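Local atomic coordinates of alkaline serine protease (Thermobifida fusca, PDB entry 2PFE), a protein that probably cleaves peptide bonds within proteins as a serine endopeptidase of the chymotrypsin-like S1 family. Residues V43-A51 with W62-T70; G127-E136 with D160-P171. All blocks are in the same frame, centred on the assembly; numbering follows the deposited sequence.

Contact 1 of 2, residues V43-A51 with W62-T70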
loop_
_atom_site.group_PDB
_atom_site.type_symbol
_atom_site.label_atom_id
_atom_site.label_comp_id
_atom_site.label_asym_id
_atom_site.label_seq_id
_atom_site.Cartn_x
_atom_site.Cartn_y
_atom_site.Cartn_z
ATOM N N VAL A 43 -2.669 2.628 15.782
ATOM C CA VAL A 43 -2.867 3.663 14.758
ATOM C C VAL A 43 -4.177 4.420 15.002
ATOM O O VAL A 43 -5.055 3.944 15.727
ATOM C CB VAL A 43 -2.769 3.114 13.279
ATOM C CG1 VAL A 43 -1.506 2.308 13.073
ATOM C CG2 VAL A 43 -3.994 2.295 12.897
ATOM N N SER A 44 -4.280 5.612 14.421
ATOM C CA SER A 44 -5.483 6.421 14.529
ATOM C C SER A 44 -5.901 6.960 13.165
ATOM O O SER A 44 -5.095 6.986 12.220
ATOM C CB SER A 44 -5.293 7.537 15.563
ATOM O OG SER A 44 -4.136 8.302 15.282
ATOM N N SER A 45 -7.168 7.360 13.063
ATOM C CA SER A 45 -7.787 7.812 11.804
ATOM C C SER A 45 -7.436 6.914 10.605
ATOM O O SER A 45 -6.731 7.348 9.690
ATOM C CB SER A 45 -7.450 9.285 11.504
ATOM O OG SER A 45 -7.546 10.113 12.651
ATOM N N PRO A 46 -7.945 5.669 10.580
ATOM C CA PRO A 46 -8.823 5.007 11.551
ATOM C C PRO A 46 -8.130 4.396 12.776
ATOM O O PRO A 46 -6.951 4.017 12.720
ATOM C CB PRO A 46 -9.441 3.884 10.721
ATOM C CG PRO A 46 -8.375 3.515 9.775
ATOM C CD PRO A 46 -7.688 4.799 9.416
ATOM N N SER A 47 -8.878 4.274 13.869
ATOM C CA SER A 47 -8.409 3.534 15.031
ATOM C C SER A 47 -8.147 2.099 14.618
ATOM O O SER A 47 -8.979 1.450 13.981
ATOM C CB SER A 47 -9.436 3.573 16.162
ATOM O OG SER A 47 -9.591 4.893 16.659
ATOM N N GLY A 48 -6.962 1.613 14.958
ATOM C CA GLY A 48 -6.602 0.247 14.639
ATOM C C GLY A 48 -5.318 -0.148 15.315
ATOM O O GLY A 48 -4.742 0.619 16.081
ATOM N N THR A 49 -4.882 -1.366 15.033
ATOM C CA THR A 49 -3.610 -1.866 15.527
ATOM C C THR A 49 -2.957 -2.627 14.395
ATOM O O THR A 49 -3.637 -3.318 13.632
ATOM C CB THR A 49 -3.806 -2.800 16.737
ATOM O OG1 THR A 49 -4.512 -2.089 17.760
ATOM C CG2 THR A 49 -2.475 -3.260 17.297
ATOM N N VAL A 50 -1.640 -2.505 14.289
ATOM C CA VAL A 50 -0.892 -3.265 13.286
ATOM C C VAL A 50 -0.972 -4.742 13.689
ATOM O O VAL A 50 -0.382 -5.170 14.704
ATOM C CB VAL A 50 0.576 -2.775 13.147
ATOM C CG1 VAL A 50 1.360 -3.608 12.120
ATOM C CG2 VAL A 50 0.613 -1.305 12.763
ATOM N N ALA A 51 -1.695 -5.513 12.880
ATOM C CA ALA A 51 -1.958 -6.913 13.180
ATOM C C ALA A 51 -0.833 -7.819 12.682
ATOM O O ALA A 51 -0.620 -8.896 13.228
ATOM C CB ALA A 51 -3.289 -7.345 12.607
ATOM N N TRP A 62 -0.384 -5.381 7.754
ATOM C CA TRP A 62 -1.776 -4.998 7.742
ATOM C C TRP A 62 -2.216 -4.492 9.102
ATOM O O TRP A 62 -1.610 -4.816 10.131
ATOM C CB TRP A 62 -2.681 -6.128 7.212
ATOM C CG TRP A 62 -2.988 -7.218 8.171
ATOM C CD1 TRP A 62 -2.147 -8.213 8.586
ATOM C CD2 TRP A 62 -4.252 -7.466 8.808
ATOM N NE1 TRP A 62 -2.805 -9.055 9.453
ATOM C CE2 TRP A 62 -4.097 -8.631 9.598
ATOM C CE3 TRP A 62 -5.495 -6.824 8.782
ATOM C CZ2 TRP A 62 -5.136 -9.155 10.384
ATOM C CZ3 TRP A 62 -6.542 -7.350 9.564
ATOM C CH2 TRP A 62 -6.348 -8.501 10.352
ATOM N N VAL A 63 -3.236 -3.641 9.059
ATOM C CA VAL A 63 -3.815 -3.001 10.232
ATOM C C VAL A 63 -5.229 -3.528 10.441
ATOM O O VAL A 63 -6.035 -3.493 9.519
ATOM C CB VAL A 63 -3.822 -1.458 10.062
ATOM C CG1 VAL A 63 -4.664 -0.783 11.170
ATOM C CG2 VAL A 63 -2.373 -0.933 10.059
ATOM N N ARG A 64 -5.511 -4.040 11.638
ATOM C CA ARG A 64 -6.876 -4.408 11.987
ATOM C C ARG A 64 -7.589 -3.184 12.534
ATOM O O ARG A 64 -7.098 -2.508 13.438
ATOM C CB ARG A 64 -6.911 -5.558 13.000
ATOM C CG ARG A 64 -8.305 -6.185 13.202
ATOM C CD ARG A 64 -8.304 -7.301 14.272
ATOM N NE ARG A 64 -7.015 -7.993 14.409
ATOM C CZ ARG A 64 -6.738 -9.238 14.003
ATOM N NH1 ARG A 64 -7.656 -10.009 13.410
ATOM N NH2 ARG A 64 -5.517 -9.723 14.199
ATOM N N ILE A 65 -8.747 -2.908 11.959
ATOM C CA ILE A 65 -9.548 -1.743 12.365
ATOM C C ILE A 65 -10.659 -2.139 13.358
ATOM O O ILE A 65 -10.789 -3.316 13.708
ATOM C CB ILE A 65 -10.135 -1.013 11.136
ATOM C CG1 ILE A 65 -11.036 -1.963 10.336
ATOM C CG2 ILE A 65 -9.004 -0.486 10.250
ATOM C CD1 ILE A 65 -11.919 -1.274 9.311
ATOM N N THR A 66 -11.436 -1.151 13.807
ATOM C CA THR A 66 -12.525 -1.377 14.760
ATOM C C THR A 66 -13.860 -1.163 14.052
ATOM O O THR A 66 -13.897 -0.831 12.862
ATOM C CB THR A 66 -12.412 -0.442 15.994
ATOM O OG1 THR A 66 -12.758 0.902 15.619
ATOM C CG2 THR A 66 -10.995 -0.465 16.574
ATOM N N SER A 67 -14.953 -1.349 14.791
ATOM C CA SER A 67 -16.301 -1.149 14.262
ATOM C C SER A 67 -16.581 0.305 13.858
ATOM O O SER A 67 -17.542 0.577 13.133
ATOM C CB SER A 67 -17.334 -1.606 15.299
ATOM O OG SER A 67 -17.191 -0.875 16.505
ATOM N N ALA A 68 -15.748 1.231 14.334
ATOM C CA ALA A 68 -15.906 2.654 14.036
ATOM C C ALA A 68 -15.612 2.990 12.573
ATOM O O ALA A 68 -15.901 4.099 12.120
ATOM C CB ALA A 68 -15.027 3.481 14.958
ATOM N N ASP A 69 -15.032 2.039 11.835
ATOM C CA ASP A 69 -14.717 2.262 10.421
ATOM C C ASP A 69 -15.131 1.079 9.541
ATOM O O ASP A 69 -15.339 -0.031 10.040
ATOM C CB ASP A 69 -13.239 2.623 10.265
ATOM C CG ASP A 69 -12.888 3.904 10.999
ATOM O OD1 ASP A 69 -13.155 5.001 10.455
ATOM O OD2 ASP A 69 -12.366 3.813 12.130
ATOM N N THR A 70 -15.266 1.325 8.239
ATOM C CA THR A 70 -15.842 0.339 7.324
ATOM C C THR A 70 -14.984 0.120 6.082
ATOM O O THR A 70 -14.613 1.073 5.405
ATOM C CB THR A 70 -17.278 0.747 6.879
ATOM O OG1 THR A 70 -18.087 1.026 8.032
ATOM C CG2 THR A 70 -17.940 -0.372 6.069
HETATM O O HOH W 1 -11.480 1.661 13.397
HETATM O O HOH W 2 -11.480 5.536 13.929
#

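Contact 2 of 2, residues G127-E136 with D160-P171. With AES (4-(2-aminoethyl)benzenesulfonyl fluoride), chain D.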
loop_
_atom_site.group_PDB
_atom_site.type_symbol
_atom_site.label_atom_id
_atom_site.label_comp_id
_atom_site.label_asym_id
_atom_site.label_seq_id
_atom_site.Cartn_x
_atom_site.Cartn_y
_atom_site.Cartn_z
ATOM N N GLY A 127 12.358 -8.758 -3.230
ATOM C CA GLY A 127 11.057 -9.049 -3.844
ATOM C C GLY A 127 10.248 -7.846 -4.316
ATOM O O GLY A 127 9.066 -7.976 -4.600
ATOM N N LEU A 128 10.877 -6.673 -4.396
ATOM C CA LEU A 128 10.165 -5.444 -4.744
ATOM C C LEU A 128 10.058 -5.230 -6.241
ATOM O O LEU A 128 10.902 -5.648 -7.019
ATOM C CB LEU A 128 10.858 -4.246 -4.126
ATOM C CG LEU A 128 10.924 -4.214 -2.597
ATOM C CD1 LEU A 128 11.737 -3.015 -2.124
ATOM C CD2 LEU A 128 9.544 -4.249 -1.982
ATOM N N THR A 129 9.017 -4.508 -6.633
ATOM C CA THR A 129 8.846 -4.136 -8.031
ATOM C C THR A 129 9.189 -2.668 -8.217
ATOM O O THR A 129 8.611 -1.823 -7.541
ATOM C CB THR A 129 7.395 -4.396 -8.474
ATOM O OG1 THR A 129 7.127 -5.798 -8.346
ATOM C CG2 THR A 129 7.172 -3.966 -9.933
ATOM N N ARG A 130 10.145 -2.395 -9.103
ATOM C CA ARG A 130 10.586 -1.036 -9.420
ATOM C C ARG A 130 9.684 -0.441 -10.498
ATOM O O ARG A 130 9.356 -1.118 -11.489
ATOM C CB ARG A 130 12.058 -1.045 -9.877
ATOM C CG ARG A 130 12.571 0.318 -10.166
ATOM C CD ARG A 130 14.026 0.269 -10.571
ATOM N NE ARG A 130 14.192 0.013 -12.009
ATOM C CZ ARG A 130 14.940 -0.957 -12.539
ATOM N NH1 ARG A 130 15.610 -1.814 -11.775
ATOM N NH2 ARG A 130 15.025 -1.076 -13.851
ATOM N N THR A 131 9.273 0.808 -10.300
ATOM C CA THR A 131 8.495 1.536 -11.299
ATOM C C THR A 131 9.058 2.931 -11.523
ATOM O O THR A 131 9.821 3.446 -10.710
ATOM C CB THR A 131 7.001 1.706 -10.900
ATOM O OG1 THR A 131 6.840 2.859 -10.060
ATOM C CG2 THR A 131 6.451 0.461 -10.170
ATOM N N THR A 132 8.607 3.559 -12.603
ATOM C CA THR A 132 8.967 4.930 -12.887
ATOM C C THR A 132 8.041 5.977 -12.262
ATOM O O THR A 132 8.253 7.162 -12.509
ATOM C CB THR A 132 8.952 5.191 -14.388
ATOM O OG1 THR A 132 7.617 4.970 -14.882
ATOM C CG2 THR A 132 9.997 4.317 -15.131
ATOM N N ALA A 133 7.024 5.569 -11.482
ATOM C CA ALA A 133 6.184 6.532 -10.780
ATOM C C ALA A 133 6.923 7.196 -9.630
ATOM O O ALA A 133 7.842 6.598 -9.074
ATOM C CB ALA A 133 4.928 5.843 -10.263
ATOM N N CYS A 134 6.533 8.424 -9.283
ATOM C CA CYS A 134 7.149 9.132 -8.156
ATOM C C CYS A 134 6.323 8.951 -6.882
ATOM O O CYS A 134 5.146 8.593 -6.944
ATOM C CB CYS A 134 7.276 10.617 -8.472
ATOM S SG CYS A 134 5.639 11.436 -8.723
ATOM N N ALA A 135 6.940 9.227 -5.735
ATOM C CA ALA A 135 6.247 9.200 -4.449
ATOM C C ALA A 135 7.001 10.090 -3.487
ATOM O O ALA A 135 8.179 10.406 -3.713
ATOM C CB ALA A 135 6.168 7.770 -3.880
ATOM N N GLU A 136 6.339 10.434 -2.385
ATOM C CA GLU A 136 6.955 11.215 -1.314
ATOM C C GLU A 136 6.534 10.675 0.049
ATOM O O GLU A 136 5.573 9.895 0.160
ATOM C CB GLU A 136 6.578 12.694 -1.449
ATOM C CG GLU A 136 7.089 13.333 -2.725
ATOM C CD GLU A 136 6.591 14.732 -2.911
ATOM O OE1 GLU A 136 6.068 15.302 -1.917
ATOM O OE2 GLU A 136 6.722 15.262 -4.047
ATOM N N ASP A 160 11.195 12.729 -5.779
ATOM C CA ASP A 160 9.915 13.275 -5.326
ATOM C C ASP A 160 9.029 13.458 -6.529
ATOM O O ASP A 160 9.438 13.119 -7.655
ATOM C CB ASP A 160 10.112 14.589 -4.538
ATOM C CG ASP A 160 10.630 15.742 -5.391
ATOM O OD1 ASP A 160 10.380 15.789 -6.620
ATOM O OD2 ASP A 160 11.275 16.634 -4.798
ATOM N N CYS A 161 7.830 14.010 -6.317
ATOM C CA CYS A 161 6.929 14.247 -7.437
ATOM C C CYS A 161 7.052 15.605 -8.110
ATOM O O CYS A 161 6.366 15.869 -9.096
ATOM C CB CYS A 161 5.483 13.975 -7.040
ATOM S SG CYS A 161 5.164 12.224 -6.883
ATOM N N ARG A 162 7.904 16.469 -7.580
ATOM C CA ARG A 162 8.137 17.734 -8.251
ATOM C C ARG A 162 9.093 17.529 -9.425
ATOM O O ARG A 162 8.832 17.969 -10.543
ATOM C CB ARG A 162 8.707 18.751 -7.285
ATOM C CG ARG A 162 8.784 20.141 -7.873
ATOM C CD ARG A 162 9.248 21.138 -6.826
ATOM N NE ARG A 162 10.616 20.879 -6.385
ATOM C CZ ARG A 162 11.347 21.732 -5.671
ATOM N NH1 ARG A 162 10.843 22.908 -5.309
ATOM N NH2 ARG A 162 12.589 21.411 -5.325
ATOM N N SER A 163 10.201 16.846 -9.160
ATOM C CA SER A 163 11.225 16.653 -10.178
ATOM C C SER A 163 11.274 15.209 -10.691
ATOM O O SER A 163 11.902 14.920 -11.717
ATOM C CB SER A 163 12.579 17.113 -9.637
ATOM O OG SER A 163 12.554 18.499 -9.316
ATOM N N GLY A 164 10.570 14.307 -10.014
ATOM C CA GLY A 164 10.562 12.910 -10.434
ATOM C C GLY A 164 11.434 12.007 -9.577
ATOM O O GLY A 164 12.206 12.457 -8.739
ATOM N N GLY A 165 11.286 10.719 -9.828
ATOM C CA GLY A 165 12.038 9.710 -9.111
ATOM C C GLY A 165 11.675 8.319 -9.572
ATOM O O GLY A 165 11.151 8.121 -10.686
ATOM N N ILE A 166 12.001 7.348 -8.726
ATOM C CA ILE A 166 11.577 5.981 -8.943
ATOM C C ILE A 166 10.952 5.503 -7.647
ATOM O O ILE A 166 11.219 6.050 -6.565
ATOM C CB ILE A 166 12.722 5.030 -9.388
ATOM C CG1 ILE A 166 13.718 4.801 -8.253
ATOM C CG2 ILE A 166 13.415 5.515 -10.686
ATOM C CD1 ILE A 166 14.686 3.623 -8.475
ATOM N N THR A 167 10.114 4.482 -7.746
ATOM C CA THR A 167 9.401 3.998 -6.573
ATOM C C THR A 167 9.279 2.514 -6.656
ATOM O O THR A 167 8.998 1.975 -7.721
ATOM C CB THR A 167 7.988 4.519 -6.599
ATOM O OG1 THR A 167 7.526 4.283 -7.944
ATOM C CG2 THR A 167 7.974 5.978 -6.220
ATOM N N PHE A 168 9.400 1.888 -5.502
ATOM C CA PHE A 168 9.300 0.446 -5.330
ATOM C C PHE A 168 7.992 0.101 -4.621
ATOM O O PHE A 168 7.626 0.753 -3.639
ATOM C CB PHE A 168 10.487 -0.065 -4.502
ATOM C CG PHE A 168 11.793 0.119 -5.178
ATOM C CD1 PHE A 168 12.551 1.273 -4.993
ATOM C CD2 PHE A 168 12.260 -0.862 -6.023
ATOM C CE1 PHE A 168 13.793 1.419 -5.650
ATOM C CE2 PHE A 168 13.489 -0.740 -6.668
ATOM C CZ PHE A 168 14.240 0.391 -6.504
ATOM N N PHE A 169 7.339 -0.961 -5.077
ATOM C CA PHE A 169 6.210 -1.525 -4.357
ATOM C C PHE A 169 6.412 -2.971 -3.901
ATOM O O PHE A 169 7.088 -3.747 -4.564
ATOM C CB PHE A 169 4.864 -1.290 -5.092
ATOM C CG PHE A 169 4.621 -2.111 -6.344
ATOM C CD1 PHE A 169 4.255 -3.453 -6.255
ATOM C CD2 PHE A 169 4.603 -1.489 -7.612
ATOM C CE1 PHE A 169 3.920 -4.174 -7.395
ATOM C CE2 PHE A 169 4.273 -2.199 -8.750
ATOM C CZ PHE A 169 3.917 -3.552 -8.650
ATOM N N GLN A 170 5.794 -3.277 -2.760
ATOM C CA GLN A 170 5.678 -4.640 -2.251
ATOM C C GLN A 170 4.463 -5.240 -2.954
ATOM O O GLN A 170 3.362 -4.753 -2.772
ATOM C CB GLN A 170 5.467 -4.559 -0.727
ATOM C CG GLN A 170 4.812 -5.763 -0.092
ATOM C CD GLN A 170 5.680 -7.008 -0.181
ATOM O OE1 GLN A 170 5.309 -8.001 -0.820
ATOM N NE2 GLN A 170 6.857 -6.956 0.437
ATOM N N PRO A 171 4.651 -6.278 -3.785
ATOM C CA PRO A 171 3.520 -6.926 -4.453
ATOM C C PRO A 171 2.440 -7.390 -3.463
ATOM O O PRO A 171 2.744 -7.812 -2.327
ATOM C CB PRO A 171 4.170 -8.097 -5.216
ATOM C CG PRO A 171 5.567 -7.588 -5.472
ATOM C CD PRO A 171 5.936 -6.871 -4.192
HETATM C C3 AES D . 9.860 8.491 0.664
HETATM C C2 AES D . 8.953 7.591 1.233
HETATM C C1 AES D . 8.188 6.774 0.399
HETATM S S AES D . 6.991 5.627 1.004
HETATM O O1S AES D . 7.328 4.195 0.718
HETATM O O2S AES D . 5.679 6.109 -0.109
HETATM C C6 AES D . 8.308 6.880 -0.986
HETATM C C5 AES D . 9.214 7.771 -1.550
HETATM C C4 AES D . 9.989 8.587 -0.733
HETATM C C7 AES D . 10.957 9.539 -1.423
HETATM C C8 AES D . 12.107 9.976 -0.519
HETATM N N8 AES D . 13.291 10.268 -1.305
HETATM O O HOH W 3 8.941 9.854 -11.704
HETATM O O HOH W 4 9.825 8.798 -6.131
#

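Contact 1 of 2, residues V43-A51 with W62-T70
Ala51 sets its CB over one face of the Trp62 indole, a CH-pi contact in which the methyl lies 3.7 Å from the centroid of the six-membered ring. The tryptophan gets there by doubling back. Its own CB leads away from residues 43-51, but a chi1 of 79° places CG between the backbone N and the carbonyl carbon, and the ring returns. NE1 then stands 3.6 Å from Ala51 CB, CE2 and CZ2 both come to 3.4 Å from the same methyl, and the far CH2 rests 3.6 Å above the plane of the Arg64 guanidinium, toward its rim. Exchanging the indole for a serine would probably uncover Ala51 CB and leave the guanidinium freer to turn.

Between the strands, Thr49 and Arg64 trade two backbone hydrogen bonds. On the other face, Val43 CG2 meets Val63 CG1 tip to tip. Where the strands part, one water joins Ser47 O to Thr66 and to Asp69 OD2, while Asp69 OD1 takes the N of Ala1.

This hairpin of strands 48-54 and 60-65 is part of the N-terminal six-stranded sheet: strand 27-32 lies next, with Phe30 against Val63, and Trp62 continues onto Val22 of strand 20-24 and Phe179 of helix 172-179.

Contact 2 of 2, residues G127-E136 with D160-P171
Thr129 and Phe169 extend next to one another in the same direction, on adjacent antiparallel strands of the C-terminal beta-barrel of the chymotrypsin fold. Thr129 CB sits over the centre of the phenyl ring, 3.6 Å from its centroid, in a CH-pi contact. Phe169 makes this possible through a chi1 of 73°, with CG between the backbone N and the carbonyl carbon, which brings the ring back toward strand 128-131. The Thr131 side chain runs roughly perpendicular to that of Phe169, its CG2 3.7 Å from Phe169 CD2, and the ring of Trp144 in strand 143-146 meets that of Phe169. Beneath these side chains the backbones pair regularly, Thr129 with Phe169 and Thr131 with Thr167.

On the opposite face of the sheet the same alignment recurs between Arg130 and Phe168, with Arg130 CB 3.5 Å from Phe168 CE2. What differs is the guanidinium, whose plane stands 84° from the ring; the polar end is turned to Gln112, whose OE1 receives NE. Leu128 crosses Phe168 nearly at right angles, CD1 against CB.

Past the strand the chain bends toward the pocket that holds the inhibitor, crosslinked by the Cys134-Cys161 disulfide. Ala135 CB comes to 3.7 Å from C6 of the bound sulfonyl fluoride, so this loop forms part of the wall beside its ring. Next to it, Glu136 and Asp160 reach out together with their carboxylate planes 58° apart and Glu136 OE2 4.5 Å from Asp160 OD1. Two negative charges so near would be expected to repel, but each oxygen accepts a backbone N-H: Asp160 OD1 is met by Ser163 N nearly along its C-O axis, and Glu136 OE2, at the end of an extended chain, uses its anti lone pair to accept from Cys161 N at 2.8 Å.

The contacts lie in series along the chain, on opposite sides of its centre, their own centres 26 Å apart and nearest atoms about 9 Å apart. They share no sheet. Contact 1 is a hairpin in the N-terminal six-stranded sheet, whereas contact 2 joins strands 128-131 and 164-171 of the closed C-terminal barrel, separated in sequence by strands 143-146 and 149-157. Two beta-barrel domains are the hallmark of chymotrypsin-like proteases, whose catalytic site falls between them. Of the predicted charge relay, first-half His35 and Asp59 have side chains about 10 Å from that of Val50, second-half Ser140 about 7 Å from that of Ala135; across the interface, the Gln170 side chain lies about 4 Å from that of Asp59.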